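Local coordinates for possible substrate binding protein of ABC transporter system (Rhodopseudomonas palustris, PDB 3N0X) that probably binds branched-chain amino acids or related small ligands and delivers them to an ABC-type membrane transporter, at residues 32-37 with 266-271; 272-275 with 279-282; 254-259 with 284-289; 38-41 with 46-49. All coordinates share one frame; numbering follows the deposited sequence.

Contact 1: 32-37 with 266-271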
loop_
_atom_site.group_PDB
_atom_site.type_symbol
_atom_site.label_atom_id
_atom_site.label_comp_id
_atom_site.label_asym_id
_atom_site.label_seq_id
_atom_site.Cartn_x
_atom_site.Cartn_y
_atom_site.Cartn_z
ATOM N N LEU A 32 5.937 -18.060 1.789
ATOM C CA LEU A 32 7.085 -18.953 1.689
ATOM C C LEU A 32 6.602 -20.418 1.591
ATOM O O LEU A 32 7.174 -21.238 0.857
ATOM C CB LEU A 32 8.018 -18.761 2.889
ATOM C CG LEU A 32 8.733 -17.401 2.992
ATOM C CD1 LEU A 32 9.474 -17.262 4.334
ATOM C CD2 LEU A 32 9.752 -17.216 1.808
ATOM N N GLU A 33 5.564 -20.731 2.354
ATOM C CA GLU A 33 4.910 -22.037 2.269
ATOM C C GLU A 33 4.421 -22.294 0.817
ATOM O O GLU A 33 4.687 -23.342 0.196
ATOM C CB GLU A 33 3.753 -22.093 3.270
ATOM C CG GLU A 33 2.843 -23.317 3.053
ATOM C CD GLU A 33 1.601 -23.304 3.928
ATOM O OE1 GLU A 33 1.444 -22.349 4.731
ATOM O OE2 GLU A 33 0.772 -24.246 3.802
ATOM N N TYR A 34 3.697 -21.319 0.260
ATOM C CA TYR A 34 3.176 -21.464 -1.111
ATOM C C TYR A 34 4.328 -21.671 -2.098
ATOM O O TYR A 34 4.280 -22.585 -2.953
ATOM C CB TYR A 34 2.344 -20.238 -1.502
ATOM C CG TYR A 34 1.776 -20.323 -2.897
ATOM C CD1 TYR A 34 2.474 -19.824 -3.989
ATOM C CD2 TYR A 34 0.521 -20.869 -3.099
ATOM C CE1 TYR A 34 1.932 -19.940 -5.291
ATOM C CE2 TYR A 34 -0.027 -20.956 -4.338
ATOM C CZ TYR A 34 0.672 -20.525 -5.431
ATOM O OH TYR A 34 0.047 -20.657 -6.655
ATOM N N ALA A 35 5.350 -20.816 -2.008
ATOM C CA ALA A 35 6.453 -20.782 -3.001
ATOM C C ALA A 35 7.230 -22.061 -3.005
ATOM O O ALA A 35 7.783 -22.423 -4.041
ATOM C CB ALA A 35 7.385 -19.623 -2.709
ATOM N N THR A 36 7.295 -22.739 -1.861
ATOM C CA THR A 36 8.114 -23.936 -1.683
ATOM C C THR A 36 7.295 -25.208 -1.598
ATOM O O THR A 36 7.831 -26.281 -1.260
ATOM C CB THR A 36 8.995 -23.814 -0.407
ATOM O OG1 THR A 36 8.182 -23.784 0.791
ATOM C CG2 THR A 36 9.888 -22.578 -0.479
ATOM N N LYS A 37 5.987 -25.120 -1.904
ATOM C CA LYS A 37 5.074 -26.265 -1.818
ATOM C C LYS A 37 5.148 -26.931 -0.459
ATOM O O LYS A 37 5.089 -28.177 -0.347
ATOM C CB LYS A 37 5.333 -27.296 -2.909
ATOM C CG LYS A 37 5.076 -26.772 -4.292
ATOM C CD LYS A 37 5.309 -27.869 -5.329
ATOM C CE LYS A 37 5.276 -27.318 -6.746
ATOM N NZ LYS A 37 3.905 -27.020 -7.165
ATOM N N ASN A 266 -4.024 -15.815 -4.902
ATOM C CA ASN A 266 -5.010 -15.230 -3.999
ATOM C C ASN A 266 -6.102 -16.228 -3.590
ATOM O O ASN A 266 -6.589 -16.211 -2.467
ATOM C CB ASN A 266 -5.645 -13.948 -4.540
ATOM C CG ASN A 266 -6.274 -13.132 -3.433
ATOM O OD1 ASN A 266 -5.613 -12.854 -2.414
ATOM N ND2 ASN A 266 -7.539 -12.737 -3.625
ATOM N N GLU A 267 -6.490 -17.090 -4.529
ATOM C CA GLU A 267 -7.479 -18.131 -4.234
ATOM C C GLU A 267 -7.022 -19.009 -3.077
ATOM O O GLU A 267 -7.770 -19.220 -2.119
ATOM C CB GLU A 267 -7.774 -18.951 -5.505
ATOM C CG GLU A 267 -8.553 -20.247 -5.318
ATOM C CD GLU A 267 -10.033 -20.074 -5.144
ATOM O OE1 GLU A 267 -10.538 -18.923 -5.210
ATOM O OE2 GLU A 267 -10.694 -21.136 -4.932
ATOM N N TRP A 268 -5.785 -19.481 -3.154
ATOM C CA TRP A 268 -5.208 -20.303 -2.087
ATOM C C TRP A 268 -5.110 -19.510 -0.775
ATOM O O TRP A 268 -5.513 -19.974 0.300
ATOM C CB TRP A 268 -3.833 -20.853 -2.521
ATOM C CG TRP A 268 -3.239 -21.729 -1.469
ATOM C CD1 TRP A 268 -3.534 -23.050 -1.239
ATOM C CD2 TRP A 268 -2.265 -21.366 -0.497
ATOM N NE1 TRP A 268 -2.817 -23.516 -0.168
ATOM C CE2 TRP A 268 -2.021 -22.504 0.306
ATOM C CE3 TRP A 268 -1.596 -20.183 -0.202
ATOM C CZ2 TRP A 268 -1.129 -22.488 1.375
ATOM C CZ3 TRP A 268 -0.699 -20.171 0.864
ATOM C CH2 TRP A 268 -0.464 -21.316 1.629
ATOM N N LEU A 269 -4.604 -18.294 -0.874
ATOM C CA LEU A 269 -4.405 -17.462 0.314
ATOM C C LEU A 269 -5.728 -17.224 1.040
ATOM O O LEU A 269 -5.796 -17.421 2.258
ATOM C CB LEU A 269 -3.762 -16.150 -0.079
ATOM C CG LEU A 269 -3.686 -15.134 1.092
ATOM C CD1 LEU A 269 -2.859 -15.611 2.265
ATOM C CD2 LEU A 269 -3.120 -13.815 0.536
ATOM N N VAL A 270 -6.751 -16.833 0.298
ATOM C CA VAL A 270 -8.050 -16.552 0.887
ATOM C C VAL A 270 -8.637 -17.816 1.528
ATOM O O VAL A 270 -9.094 -17.814 2.686
ATOM C CB VAL A 270 -9.017 -15.881 -0.103
ATOM C CG1 VAL A 270 -10.427 -15.822 0.560
ATOM C CG2 VAL A 270 -8.521 -14.485 -0.467
ATOM N N THR A 271 -8.626 -18.920 0.802
ATOM C CA THR A 271 -9.223 -20.145 1.307
ATOM C C THR A 271 -8.510 -20.672 2.541
ATOM O O THR A 271 -9.137 -21.018 3.573
ATOM C CB THR A 271 -9.235 -21.189 0.213
ATOM O OG1 THR A 271 -10.063 -20.715 -0.857
ATOM C CG2 THR A 271 -9.789 -22.524 0.728
#
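The indole of Trp268 has the CD2 atom of Tyr34 above one face and the carboxylate of Glu33 at its edge. Tyr34 CD2 stands 3.5 Å above the indole plane, displaced toward the rim, with Trp268 CE3 its nearest atom at 3.7 Å. The Tyr34 ring and the six-membered ring of Trp268 meet obliquely, their planes inclined at 51° and their centroids 5.5 Å apart. The two side chains run past each other in opposite directions, and Tyr34 CB adds a further touch at 3.9 Å from Trp268 CZ3. Glu33 meets the far end of the indole: its OE2 lies 3.5 Å from Trp268 CZ2, close to the ring plane, while the carboxylate itself is turned almost perpendicular to the indole, at 86°. Both aromatic side chains leave the backbone with CG anti to N (chi1 -178° for Trp268), which points each ring toward the other helix, Tyr34 from helix 18-35 and Trp268 from helix 264-277. Immediately after Tyr34 the first helix ends in a Schellman motif, with Lys37 at positive phi, Lys37 N bonded to Tyr34 O and Gly38 N to Glu33 O. Phe289 of helix 283-302 also packs on Trp268. Glu33 OE2 forms a salt bridge with Arg276, about two turns further along Trp268's own helix and beyond 266-271, and Arg276 touches the indole too. Between the two segments themselves the contact is aromatic packing, to which the positive edge of the indole probably adds a mild electrostatic attraction for the carboxylate oxygen.

Contact 2: 272-275 with 279-282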
loop_
_atom_site.group_PDB
_atom_site.type_symbol
_atom_site.label_atom_id
_atom_site.label_comp_id
_atom_site.label_asym_id
_atom_site.label_seq_id
_atom_site.Cartn_x
_atom_site.Cartn_y
_atom_site.Cartn_z
ATOM N N GLU A 272 -7.185 -20.688 2.488
ATOM C CA GLU A 272 -6.420 -21.236 3.590
ATOM C C GLU A 272 -6.413 -20.319 4.794
ATOM O O GLU A 272 -6.409 -20.771 5.926
ATOM C CB GLU A 272 -5.002 -21.539 3.112
ATOM C CG GLU A 272 -4.268 -22.465 4.009
ATOM C CD GLU A 272 -4.934 -23.842 4.203
ATOM O OE1 GLU A 272 -5.430 -24.441 3.224
ATOM O OE2 GLU A 272 -4.930 -24.311 5.345
ATOM N N HIS A 273 -6.389 -19.011 4.549
ATOM C CA HIS A 273 -6.424 -18.042 5.641
ATOM C C HIS A 273 -7.744 -18.174 6.377
ATOM O O HIS A 273 -7.794 -18.148 7.611
ATOM C CB HIS A 273 -6.203 -16.620 5.112
ATOM C CG HIS A 273 -5.830 -15.613 6.167
ATOM N ND1 HIS A 273 -6.761 -15.042 7.012
ATOM C CD2 HIS A 273 -4.627 -15.075 6.516
ATOM C CE1 HIS A 273 -6.154 -14.183 7.817
ATOM N NE2 HIS A 273 -4.860 -14.178 7.542
ATOM N N GLN A 274 -8.826 -18.370 5.647
ATOM C CA GLN A 274 -10.140 -18.519 6.308
ATOM C C GLN A 274 -10.195 -19.811 7.094
ATOM O O GLN A 274 -10.728 -19.834 8.211
ATOM C CB GLN A 274 -11.305 -18.443 5.313
ATOM C CG GLN A 274 -12.702 -18.292 6.015
ATOM C CD GLN A 274 -12.962 -16.888 6.539
ATOM O OE1 GLN A 274 -12.391 -15.910 6.054
ATOM N NE2 GLN A 274 -13.832 -16.788 7.555
ATOM N N LYS A 275 -9.629 -20.889 6.555
ATOM C CA LYS A 275 -9.624 -22.191 7.259
ATOM C C LYS A 275 -8.809 -22.131 8.565
ATOM O O LYS A 275 -9.232 -22.679 9.600
ATOM C CB LYS A 275 -9.044 -23.276 6.358
ATOM C CG LYS A 275 -8.935 -24.628 7.011
ATOM C CD LYS A 275 -8.446 -25.689 6.052
ATOM C CE LYS A 275 -8.298 -27.046 6.756
ATOM N NZ LYS A 275 -7.851 -28.107 5.758
ATOM N N ALA A 279 -11.020 -15.790 9.295
ATOM C CA ALA A 279 -11.052 -14.410 8.885
ATOM C C ALA A 279 -10.330 -14.324 7.551
ATOM O O ALA A 279 -9.482 -15.162 7.270
ATOM C CB ALA A 279 -10.348 -13.519 9.905
ATOM N N PRO A 280 -10.660 -13.325 6.731
ATOM C CA PRO A 280 -9.953 -13.128 5.474
ATOM C C PRO A 280 -8.606 -12.415 5.632
ATOM O O PRO A 280 -8.345 -11.737 6.679
ATOM C CB PRO A 280 -10.914 -12.272 4.650
ATOM C CG PRO A 280 -11.922 -11.749 5.596
ATOM C CD PRO A 280 -11.716 -12.325 6.936
ATOM N N PRO A 281 -7.729 -12.579 4.619
ATOM C CA PRO A 281 -6.499 -11.826 4.587
ATOM C C PRO A 281 -6.783 -10.348 4.377
ATOM O O PRO A 281 -7.770 -9.992 3.730
ATOM C CB PRO A 281 -5.755 -12.404 3.384
ATOM C CG PRO A 281 -6.803 -12.948 2.493
ATOM C CD PRO A 281 -7.941 -13.377 3.389
ATOM N N ASP A 282 -5.887 -9.517 4.884
ATOM C CA ASP A 282 -5.971 -8.040 4.746
ATOM C C ASP A 282 -4.708 -7.501 4.029
ATOM O O ASP A 282 -3.851 -8.274 3.542
ATOM C CB ASP A 282 -6.184 -7.445 6.151
ATOM C CG ASP A 282 -7.000 -6.102 6.162
ATOM O OD1 ASP A 282 -7.052 -5.392 5.128
ATOM O OD2 ASP A 282 -7.535 -5.779 7.274
#
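The last turns of helix 264-277 and the extended loop that follows come within 4.9 Å, measured between the CA atoms of Gln274 and Ala279, where the chain doubles back in the loop joining helix 264-277 to helix 283-302. His273 makes the principal polar link: ND1 donates to Ala279 O at 2.7 Å, nearly straight at 163°. The oxygen lies almost in the imidazole plane, whereas the donor sits well above the plane of the Ala279 carbonyl, 43° out of it. With CG anti to the backbone N (chi1 -163°), the imidazole is brought against the loop, and one of its faces is covered by Pro281, whose N is 3.5 Å above the ring plane and offset toward the rim. Pro281 CD also touches His273 CB at 4.1 Å. Replacing the histidine with leucine would probably cost Ala279 O its imidazole donor and leave the loop less firmly fixed to the helix. Around the contact, Phe277 meets the imidazole edge-to-face, Thr26 and Met30 of helix 18-35 touch it, and Leu269 and Val270 pack against Pro281. The same carbonyl receives one more approach from the helix backbone: Gln274 CA lies 3.6 Å from Ala279 O in a CA-H...O contact.

Contact 3: 254-259 with 284-289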
loop_
_atom_site.group_PDB
_atom_site.type_symbol
_atom_site.label_atom_id
_atom_site.label_comp_id
_atom_site.label_asym_id
_atom_site.label_seq_id
_atom_site.Cartn_x
_atom_site.Cartn_y
_atom_site.Cartn_z
ATOM N N THR A 254 -8.242 1.008 -4.298
ATOM C CA THR A 254 -7.609 0.337 -3.178
ATOM C C THR A 254 -6.415 -0.526 -3.584
ATOM O O THR A 254 -6.328 -1.056 -4.697
ATOM C CB THR A 254 -8.645 -0.518 -2.375
ATOM O OG1 THR A 254 -8.075 -0.853 -1.089
ATOM C CG2 THR A 254 -9.121 -1.758 -3.164
ATOM N N TYR A 255 -5.509 -0.692 -2.628
ATOM C CA TYR A 255 -4.358 -1.581 -2.787
ATOM C C TYR A 255 -4.790 -3.057 -2.842
ATOM O O TYR A 255 -4.180 -3.870 -3.529
ATOM C CB TYR A 255 -3.416 -1.346 -1.574
ATOM C CG TYR A 255 -2.366 -2.420 -1.300
ATOM C CD1 TYR A 255 -1.232 -2.581 -2.102
ATOM C CD2 TYR A 255 -2.493 -3.231 -0.215
ATOM C CE1 TYR A 255 -0.273 -3.551 -1.817
ATOM C CE2 TYR A 255 -1.582 -4.237 0.034
ATOM C CZ TYR A 255 -0.449 -4.368 -0.739
ATOM O OH TYR A 255 0.486 -5.339 -0.436
ATOM N N TYR A 256 -5.806 -3.407 -2.071
ATOM C CA TYR A 256 -6.230 -4.788 -1.912
ATOM C C TYR A 256 -7.609 -4.874 -1.265
ATOM O O TYR A 256 -7.981 -4.041 -0.449
ATOM C CB TYR A 256 -5.235 -5.563 -1.040
ATOM C CG TYR A 256 -5.496 -7.073 -0.916
ATOM C CD1 TYR A 256 -5.160 -7.969 -1.942
ATOM C CD2 TYR A 256 -6.037 -7.602 0.252
ATOM C CE1 TYR A 256 -5.380 -9.337 -1.784
ATOM C CE2 TYR A 256 -6.255 -8.946 0.413
ATOM C CZ TYR A 256 -5.950 -9.812 -0.638
ATOM O OH TYR A 256 -6.182 -11.157 -0.443
ATOM N N TYR A 257 -8.364 -5.894 -1.659
ATOM C CA TYR A 257 -9.564 -6.363 -0.936
ATOM C C TYR A 257 -9.608 -7.844 -1.264
ATOM O O TYR A 257 -9.496 -8.202 -2.425
ATOM C CB TYR A 257 -10.841 -5.613 -1.342
ATOM C CG TYR A 257 -12.057 -6.105 -0.614
ATOM C CD1 TYR A 257 -12.291 -5.717 0.689
ATOM C CD2 TYR A 257 -12.945 -6.974 -1.206
ATOM C CE1 TYR A 257 -13.402 -6.178 1.381
ATOM C CE2 TYR A 257 -14.058 -7.430 -0.551
ATOM C CZ TYR A 257 -14.277 -7.048 0.744
ATOM O OH TYR A 257 -15.374 -7.553 1.402
ATOM N N TYR A 258 -9.747 -8.687 -0.251
ATOM C CA TYR A 258 -9.562 -10.127 -0.426
ATOM C C TYR A 258 -10.356 -10.744 -1.573
ATOM O O TYR A 258 -9.864 -11.649 -2.239
ATOM C CB TYR A 258 -9.832 -10.891 0.878
ATOM C CG TYR A 258 -11.246 -10.808 1.420
ATOM C CD1 TYR A 258 -11.656 -9.725 2.189
ATOM C CD2 TYR A 258 -12.151 -11.831 1.194
ATOM C CE1 TYR A 258 -12.964 -9.656 2.706
ATOM C CE2 TYR A 258 -13.453 -11.775 1.706
ATOM C CZ TYR A 258 -13.853 -10.684 2.456
ATOM O OH TYR A 258 -15.166 -10.626 2.939
ATOM N N ASP A 259 -11.590 -10.284 -1.781
ATOM C CA ASP A 259 -12.479 -10.949 -2.734
ATOM C C ASP A 259 -12.327 -10.396 -4.131
ATOM O O ASP A 259 -12.984 -10.876 -5.045
ATOM C CB ASP A 259 -13.951 -10.858 -2.285
ATOM C CG ASP A 259 -14.846 -11.956 -2.902
ATOM O OD1 ASP A 259 -14.416 -13.121 -2.954
ATOM O OD2 ASP A 259 -16.004 -11.656 -3.289
ATOM N N PHE A 284 -1.912 -6.256 4.930
ATOM C CA PHE A 284 -0.596 -6.608 5.433
ATOM C C PHE A 284 -0.252 -8.052 5.117
ATOM O O PHE A 284 0.912 -8.405 4.830
ATOM C CB PHE A 284 -0.507 -6.257 6.925
ATOM C CG PHE A 284 -0.697 -4.806 7.172
ATOM C CD1 PHE A 284 0.340 -3.930 6.975
ATOM C CD2 PHE A 284 -1.904 -4.315 7.638
ATOM C CE1 PHE A 284 0.173 -2.557 7.185
ATOM C CE2 PHE A 284 -2.091 -2.954 7.788
ATOM C CZ PHE A 284 -1.069 -2.079 7.565
ATOM N N THR A 285 -1.271 -8.884 5.137
ATOM C CA THR A 285 -1.126 -10.286 4.804
ATOM C C THR A 285 -0.712 -10.406 3.341
ATOM O O THR A 285 0.238 -11.122 2.973
ATOM C CB THR A 285 -2.453 -11.021 4.935
ATOM O OG1 THR A 285 -3.190 -10.548 6.076
ATOM C CG2 THR A 285 -2.192 -12.519 5.058
ATOM N N ALA A 286 -1.430 -9.714 2.470
ATOM C CA ALA A 286 -1.144 -9.748 1.056
ATOM C C ALA A 286 0.265 -9.221 0.752
ATOM O O ALA A 286 0.991 -9.770 -0.062
ATOM C CB ALA A 286 -2.212 -8.937 0.244
ATOM N N GLY A 287 0.650 -8.149 1.418
ATOM C CA GLY A 287 1.984 -7.604 1.243
ATOM C C GLY A 287 3.112 -8.475 1.761
ATOM O O GLY A 287 4.155 -8.614 1.108
ATOM N N GLY A 288 2.899 -9.132 2.892
ATOM C CA GLY A 288 3.921 -10.041 3.399
ATOM C C GLY A 288 4.128 -11.199 2.458
ATOM O O GLY A 288 5.243 -11.647 2.244
ATOM N N PHE A 289 3.034 -11.673 1.889
ATOM C CA PHE A 289 3.065 -12.763 0.901
ATOM C C PHE A 289 3.833 -12.312 -0.325
ATOM O O PHE A 289 4.662 -13.040 -0.882
ATOM C CB PHE A 289 1.614 -13.164 0.556
ATOM C CG PHE A 289 1.428 -14.520 -0.073
ATOM C CD1 PHE A 289 1.989 -14.835 -1.285
ATOM C CD2 PHE A 289 0.600 -15.453 0.535
ATOM C CE1 PHE A 289 1.744 -16.105 -1.901
ATOM C CE2 PHE A 289 0.330 -16.681 -0.034
ATOM C CZ PHE A 289 0.902 -16.991 -1.265
#
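Ala286 is the first residue of helix segment 284-289 to meet the linker, and its methyl sits squarely on the Tyr256 ring. CB lies 3.7 Å from the ring centroid, only 7° off the normal, a CH-pi contact in which all six ring carbons are at similar range. Tyr256 presents this face with CG anti to the backbone N (chi1 -174°), and its hydroxyl is hydrogen-bonded to Asn266. One residue on, Gly287 takes the end of Tyr255: OH lies 3.2 Å from Gly287 CA, and Gly287 N is near the ring plane at its edge. The hydroxyl is 3.4 Å from that N, but at an angle too poor for a hydrogen bond. A CB on Gly287 would fall against Tyr255 OH, so the bare backbone is what admits the phenol. A valine in place of Tyr256 would probably strip the Ala286 methyl of its flat seat and leave Asn266 OD1 without its hydroxyl partner. Phe283 meets Tyr255 edge-to-face, and the linker, running from strand 251-254 to helix 264-277, is consistent with an interlobe crossing of this two-lobed binding-protein fold. The buried contact is thus apolar CH-pi packing at Ala286, while Tyr255 sets a hydroxyl against the Gly287 backbone without bonding to it.

Contact 4: 38-41 with 46-49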
loop_
_atom_site.group_PDB
_atom_site.type_symbol
_atom_site.label_atom_id
_atom_site.label_comp_id
_atom_site.label_asym_id
_atom_site.label_seq_id
_atom_site.Cartn_x
_atom_site.Cartn_y
_atom_site.Cartn_z
ATOM N N GLY A 38 5.286 -26.088 0.578
ATOM C CA GLY A 38 5.359 -26.512 1.964
ATOM C C GLY A 38 6.684 -27.060 2.458
ATOM O O GLY A 38 6.763 -27.459 3.621
ATOM N N THR A 39 7.699 -27.152 1.610
ATOM C CA THR A 39 8.982 -27.726 2.019
ATOM C C THR A 39 9.855 -26.763 2.815
ATOM O O THR A 39 10.760 -27.197 3.535
ATOM C CB THR A 39 9.825 -28.223 0.830
ATOM O OG1 THR A 39 10.319 -27.120 0.059
ATOM C CG2 THR A 39 9.011 -29.263 -0.048
HETATM N N MSE A 40 9.604 -25.461 2.675
HETATM C CA MSE A 40 10.494 -24.439 3.241
HETATM C C MSE A 40 11.969 -24.642 2.834
HETATM O O MSE A 40 12.883 -24.336 3.589
HETATM C CB MSE A 40 10.309 -24.316 4.773
HETATM C CG MSE A 40 8.946 -23.805 5.201
HETATM SE SE MSE A 40 8.566 -21.980 4.573
HETATM C CE MSE A 40 9.725 -21.006 5.730
ATOM N N THR A 41 12.188 -25.196 1.647
ATOM C CA THR A 41 13.524 -25.311 1.071
ATOM C C THR A 41 13.466 -24.783 -0.338
ATOM O O THR A 41 12.455 -24.939 -1.019
ATOM C CB THR A 41 14.066 -26.753 0.995
ATOM O OG1 THR A 41 13.314 -27.507 0.031
ATOM C CG2 THR A 41 14.001 -27.425 2.368
ATOM N N LYS A 46 17.546 -24.614 3.240
ATOM C CA LYS A 46 16.425 -24.500 4.164
ATOM C C LYS A 46 16.174 -23.010 4.416
ATOM O O LYS A 46 17.102 -22.249 4.647
ATOM C CB LYS A 46 16.692 -25.244 5.476
ATOM C CG LYS A 46 15.756 -24.910 6.690
ATOM C CD LYS A 46 14.265 -25.156 6.516
ATOM C CE LYS A 46 13.950 -26.451 5.786
ATOM N NZ LYS A 46 12.520 -26.804 5.805
ATOM N N ILE A 47 14.918 -22.601 4.340
ATOM C CA ILE A 47 14.568 -21.178 4.579
ATOM C C ILE A 47 14.278 -21.000 6.056
ATOM O O ILE A 47 13.458 -21.708 6.602
ATOM C CB ILE A 47 13.351 -20.730 3.765
ATOM C CG1 ILE A 47 13.593 -21.033 2.285
ATOM C CG2 ILE A 47 13.050 -19.231 4.037
ATOM C CD1 ILE A 47 12.478 -20.672 1.321
ATOM N N VAL A 48 14.970 -20.042 6.682
ATOM C CA VAL A 48 14.782 -19.717 8.099
ATOM C C VAL A 48 14.443 -18.232 8.205
ATOM O O VAL A 48 15.136 -17.392 7.652
ATOM C CB VAL A 48 16.071 -20.031 8.930
ATOM C CG1 VAL A 48 15.924 -19.584 10.404
ATOM C CG2 VAL A 48 16.404 -21.535 8.813
ATOM N N VAL A 49 13.356 -17.940 8.895
ATOM C CA VAL A 49 12.945 -16.577 9.129
ATOM C C VAL A 49 13.253 -16.172 10.559
ATOM O O VAL A 49 12.864 -16.872 11.491
ATOM C CB VAL A 49 11.467 -16.398 8.862
ATOM C CG1 VAL A 49 11.025 -14.990 9.215
ATOM C CG2 VAL A 49 11.189 -16.688 7.373
#
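Met40, a selenomethionine, and Ile47 form the tight side of this contact. Ile47 N donates to Met40 O at 2.8 Å and 175°, tying the turn to strand 45-53. Beside that bond the side chains cross at about a right angle, with the Met40 CE methyl 4.1 Å from Ile47 CG2. Bends at chi2 and chi3, both on the negative side (-63° and -73°), curl the selenomethionine so that CE comes back to the strand. The solvent side is looser and belongs to Lys46. Lys46 and Thr41 are each modelled in two positions, so their contacts are less certain: in the conformers described, the lysine chain arches over the turn, NZ donating to Thr39 O at 2.9 Å in the carbonyl plane, and Lys46 CE rests 3.6 Å from Thr41 CG2. Thr41 and Lys46 are an antiparallel non-hydrogen-bonded pair, their side chains on one face of the sheet. Thr39 builds the turn from within: its OG1 accepts from Thr41 N at 3.1 Å, an ST turn, and is also bonded to Thr36 O. The resulting beta hairpin edges the mixed sheet: short strand 41-42 is outermost, strand 45-53 is bonded on its other side to strand 5-11 through Lys46 and Val48, and Met40 packs against Met29 and Leu32 of helix 18-35.

Contacts 1, 2 and 3 cluster, their centres about 11 to 13 Å apart. Contact 4 is the outlier, about 14 Å from contact 1, 22 Å from contact 2 and 23 Å from contact 3, measured between centres. Helix 264-277 serves contacts 1 and 2, and helix 283-302, reached through the loop of contact 2, serves contact 3. Along the chain, contact 4 directly follows the first segment of contact 1, at the end of helix 18-35, well before 254-259 opens the later run of segments. Contact 1 itself, and Phe289 packing on Tyr34, join early and late parts of the chain in one lobe beside its mixed sheet.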